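Local structure of luciferase-like enzymeAMP-CoA-ligase (Zophobas atratus, 4W8O) at residues A[128-131]-A[132-136]; A[109-112]-A[113-116]. The protein probably acts as an AMP-forming CoA ligase of the ANL superfamily, related to beetle luciferases, activating a carboxylate substrate with ATP before its transfer to coenzyme A. All blocks are in the same frame, centred on the assembly; numbering follows the deposited sequence.

Overall arrangement
From the N terminus, the chain first forms contact 2, within helix 106-116, and then, after strand 120-124, contact 1, within helix 128-138. Each joins two consecutive segments over single helical turns, so neither closes a long loop; they stand in series and neither nest nor cross. Their centres lie about 11 Å apart, and the two helices touch directly: Ser134 lies against Ile109, Gln110 and Leu113, and Leu135 meets Leu113. Contact 1 belongs to the beta-alpha-beta unit 120-124, 128-138, 143-147, and contact 2 packs Leu112, Leu115 and Val116 on strand 179-184; strands 120-124, 143-147 and 179-184 belong to one mixed sheet, so both helices are tied to it and to each other.

Contact 1 (A[128-131]-A[132-136])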
loop_
_atom_site.group_PDB
_atom_site.type_symbol
_atom_site.label_atom_id
_atom_site.label_comp_id
_atom_site.label_asym_id
_atom_site.label_seq_id
_atom_site.Cartn_x
_atom_site.Cartn_y
_atom_site.Cartn_z
ATOM N N LEU A 128 16.740 11.567 10.615
ATOM C CA LEU A 128 16.827 11.734 12.065
ATOM C C LEU A 128 16.612 13.188 12.515
ATOM O O LEU A 128 15.808 13.437 13.409
ATOM C CB LEU A 128 18.161 11.188 12.594
ATOM C CG LEU A 128 18.459 11.366 14.084
ATOM C CD1 LEU A 128 17.322 10.849 14.947
ATOM C CD2 LEU A 128 19.764 10.673 14.442
ATOM N N LYS A 129 17.307 14.139 11.893
ATOM C CA LYS A 129 17.159 15.563 12.252
ATOM C C LYS A 129 15.733 16.062 12.010
ATOM O O LYS A 129 15.173 16.799 12.813
ATOM C CB LYS A 129 18.136 16.447 11.469
ATOM C CG LYS A 129 19.548 16.528 12.037
ATOM C CD LYS A 129 20.262 17.760 11.497
ATOM C CE LYS A 129 21.773 17.698 11.684
ATOM N NZ LYS A 129 22.179 17.610 13.112
ATOM N N LEU A 130 15.161 15.669 10.881
ATOM C CA LEU A 130 13.773 15.983 10.561
ATOM C C LEU A 130 12.826 15.550 11.689
ATOM O O LEU A 130 12.012 16.339 12.167
ATOM C CB LEU A 130 13.392 15.288 9.252
ATOM C CG LEU A 130 11.939 15.379 8.783
ATOM C CD1 LEU A 130 11.563 16.820 8.457
ATOM C CD2 LEU A 130 11.757 14.476 7.576
ATOM N N ILE A 131 12.952 14.300 12.119
ATOM C CA ILE A 131 12.121 13.768 13.193
ATOM C C ILE A 131 12.393 14.469 14.535
ATOM O O ILE A 131 11.460 14.831 15.239
ATOM C CB ILE A 131 12.311 12.241 13.358
ATOM C CG1 ILE A 131 11.824 11.486 12.116
ATOM C CG2 ILE A 131 11.570 11.732 14.579
ATOM C CD1 ILE A 131 10.411 11.819 11.691
ATOM N N GLU A 132 13.663 14.643 14.887
ATOM C CA GLU A 132 14.036 15.358 16.116
ATOM C C GLU A 132 13.418 16.765 16.154
ATOM O O GLU A 132 12.839 17.175 17.159
ATOM C CB GLU A 132 15.567 15.446 16.250
ATOM C CG GLU A 132 16.265 14.126 16.596
ATOM C CD GLU A 132 17.790 14.236 16.624
ATOM O OE1 GLU A 132 18.369 15.068 15.890
ATOM O OE2 GLU A 132 18.430 13.489 17.390
ATOM N N LYS A 133 13.540 17.496 15.052
ATOM C CA LYS A 133 12.992 18.852 14.968
ATOM C C LYS A 133 11.472 18.853 15.072
ATOM O O LYS A 133 10.886 19.709 15.741
ATOM C CB LYS A 133 13.410 19.526 13.663
ATOM C CG LYS A 133 14.867 19.932 13.629
ATOM C CD LYS A 133 15.261 20.462 12.261
ATOM C CE LYS A 133 16.745 20.793 12.202
ATOM N NZ LYS A 133 17.169 21.097 10.807
ATOM N N SER A 134 10.841 17.890 14.413
ATOM C CA SER A 134 9.386 17.814 14.397
ATOM C C SER A 134 8.842 17.517 15.790
ATOM O O SER A 134 7.868 18.134 16.222
ATOM C CB SER A 134 8.913 16.758 13.396
ATOM O OG SER A 134 9.353 17.064 12.073
ATOM N N LEU A 135 9.482 16.590 16.497
ATOM C CA LEU A 135 9.070 16.250 17.858
ATOM C C LEU A 135 9.249 17.442 18.787
ATOM O O LEU A 135 8.389 17.715 19.622
ATOM C CB LEU A 135 9.866 15.051 18.388
ATOM C CG LEU A 135 9.508 13.696 17.783
ATOM C CD1 LEU A 135 10.557 12.659 18.148
ATOM C CD2 LEU A 135 8.131 13.239 18.239
ATOM N N LYS A 136 10.366 18.147 18.640
ATOM C CA LYS A 136 10.614 19.355 19.425
ATOM C C LYS A 136 9.505 20.382 19.173
ATOM O O LYS A 136 8.903 20.894 20.111
ATOM C CB LYS A 136 11.987 19.931 19.088
ATOM C CG LYS A 136 12.385 21.126 19.928
ATOM C CD LYS A 136 13.805 21.567 19.623
ATOM C CE LYS A 136 14.150 22.839 20.371
ATOM N NZ LYS A 136 15.581 23.206 20.205
#
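Successive i to i+4 backbone hydrogen bonds join 128-131 to 132-136 as one alpha-helix, Glu132 N reaching Leu128 O at 2.9 Å and an N-H...O angle of 172°. This is the helix of a beta-alpha-beta crossover, between strands 120-124 and 143-147. Leucine and isoleucine suit its inner side: Ile131 CG2 meets Leu135 CD1 at 3.8 Å, and both residues rest on Ile144 of the sheet. Beside Leu128, Glu132 leans back along the turn: with CG anti to its carbonyl carbon, chi1 (-72°) puts CG 3.8 Å from Leu128 CD1, and the chain runs on extended. The carboxylate ends beside that leucine, where OE2 accepts a hydrogen bond from His153 NE2. With an alanine in place of Glu132, His153 would probably lose this partner and Leu128 the methylene beside its methyl group. Lys129 and Lys133 suit the exposed side, their ammonium groups about 6.5 Å apart, NZ to NZ. Small and polar, Ser134 fits against helix 106-116, to whose Val106 O its OG makes a weak hydrogen bond. Leu130 O is gripped twice: Ser134 N and Ser134 OG come from opposite faces of the carbonyl plane, OG at 2.8 Å.

Contact 2 (A[109-112]-A[113-116]); sequences IQHL and LSLV
Leu115 lies against the imidazole of His111 one turn back, a CH-pi contact on helix 106-116. Starting at its CB, which sits 3.4 Å from Leu112 O, the leucine chain turns back along the helix because CG stands anti to its own carbonyl carbon (chi1 -67°). CG then comes over one face of the imidazole, 4.2 Å from the centroid of the His111 ring and displaced toward the rim. Beyond it both methyls lie near the NE2 side of the ring: CD1 reaches His111 NE2 at 3.7 Å, while CD2 lies 3.9 Å from His111 CE1. CD1 also touches Leu112 CD2, so this branched residue serves both the ring and an apolar neighbour facing strand 179-184. Histidine suits its place by offering a flat surface to leucine and a ring nitrogen to the loop beyond, NE2 being hydrogen-bonded to Pro192 O. Its own carbonyl is busy too: His111 O accepts from Leu115 N and from Ser114 OG, the latter at 2.6 Å. That hydroxyl can fold back because Ser114 places OG between its backbone N and carbonyl carbon (chi1 78°). On the side toward helix 128-138, Ile109 CG2 meets Leu113 CD1 at 3.9 Å, two branched apolar chains suited to a buried interface. Toward the C-terminal end the bonding slackens, with Leu112 O receiving weak bonds from Leu115 N and Val116 N. Aliphatic carbon over one face and the bond at NE2 probably limit rotation of the imidazole, and because a carbonyl oxygen can only accept, the bond to Pro192 O means that NE2 carries a hydrogen.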
loop_
_atom_site.group_PDB
_atom_site.type_symbol
_atom_site.label_atom_id
_atom_site.label_comp_id
_atom_site.label_asym_id
_atom_site.label_seq_id
_atom_site.Cartn_x
_atom_site.Cartn_y
_atom_site.Cartn_z
ATOM N N ILE A 109 5.367 17.033 9.047
ATOM C CA ILE A 109 5.644 15.897 9.927
ATOM C C ILE A 109 5.102 16.183 11.325
ATOM O O ILE A 109 4.477 15.311 11.949
ATOM C CB ILE A 109 7.147 15.561 9.986
ATOM C CG1 ILE A 109 7.654 15.081 8.615
ATOM C CG2 ILE A 109 7.415 14.508 11.043
ATOM C CD1 ILE A 109 7.320 13.643 8.267
ATOM N N GLN A 110 5.329 17.406 11.806
ATOM C CA GLN A 110 4.801 17.843 13.100
ATOM C C GLN A 110 3.312 17.592 13.238
ATOM O O GLN A 110 2.845 17.106 14.268
ATOM C CB GLN A 110 5.016 19.338 13.306
ATOM C CG GLN A 110 6.382 19.707 13.811
ATOM C CD GLN A 110 6.492 21.184 14.121
ATOM O OE1 GLN A 110 5.511 21.829 14.491
ATOM N NE2 GLN A 110 7.690 21.727 13.978
ATOM N N HIS A 111 2.562 17.986 12.225
ATOM C CA HIS A 111 1.126 17.766 12.240
ATOM C C HIS A 111 0.787 16.267 12.287
ATOM O O HIS A 111 -0.074 15.851 13.059
ATOM C CB HIS A 111 0.465 18.412 11.030
ATOM C CG HIS A 111 -0.988 18.083 10.907
ATOM N ND1 HIS A 111 -1.916 18.465 11.850
ATOM C CD2 HIS A 111 -1.671 17.397 9.963
ATOM C CE1 HIS A 111 -3.112 18.035 11.489
ATOM N NE2 HIS A 111 -2.991 17.386 10.344
ATOM N N LEU A 112 1.468 15.472 11.468
ATOM C CA LEU A 112 1.204 14.036 11.404
ATOM C C LEU A 112 1.487 13.367 12.740
ATOM O O LEU A 112 0.693 12.563 13.207
ATOM C CB LEU A 112 2.014 13.371 10.284
ATOM C CG LEU A 112 1.740 13.883 8.861
ATOM C CD1 LEU A 112 2.375 12.978 7.813
ATOM C CD2 LEU A 112 0.246 14.053 8.603
ATOM N N LEU A 113 2.607 13.720 13.362
ATOM C CA LEU A 113 2.934 13.199 14.688
ATOM C C LEU A 113 1.884 13.591 15.727
ATOM O O LEU A 113 1.541 12.794 16.609
ATOM C CB LEU A 113 4.327 13.669 15.132
ATOM C CG LEU A 113 5.528 13.045 14.415
ATOM C CD1 LEU A 113 6.828 13.751 14.787
ATOM C CD2 LEU A 113 5.622 11.563 14.725
ATOM N N SER A 114 1.366 14.811 15.617
ATOM C CA SER A 114 0.368 15.298 16.561
ATOM C C SER A 114 -0.946 14.532 16.406
ATOM O O SER A 114 -1.691 14.384 17.367
ATOM C CB SER A 114 0.150 16.809 16.393
ATOM O OG SER A 114 -0.680 17.098 15.268
ATOM N N LEU A 115 -1.223 14.040 15.198
ATOM C CA LEU A 115 -2.399 13.200 14.977
ATOM C C LEU A 115 -2.302 11.841 15.685
ATOM O O LEU A 115 -3.261 11.410 16.308
ATOM C CB LEU A 115 -2.634 12.954 13.486
ATOM C CG LEU A 115 -3.041 14.142 12.622
ATOM C CD1 LEU A 115 -2.961 13.758 11.153
ATOM C CD2 LEU A 115 -4.438 14.626 12.977
ATOM N N VAL A 116 -1.149 11.179 15.579
ATOM C CA VAL A 116 -1.006 9.788 16.020
ATOM C C VAL A 116 -0.171 9.577 17.299
ATOM O O VAL A 116 -0.181 8.477 17.854
ATOM C CB VAL A 116 -0.485 8.883 14.877
ATOM C CG1 VAL A 116 -1.369 9.030 13.643
ATOM C CG2 VAL A 116 0.980 9.161 14.535
#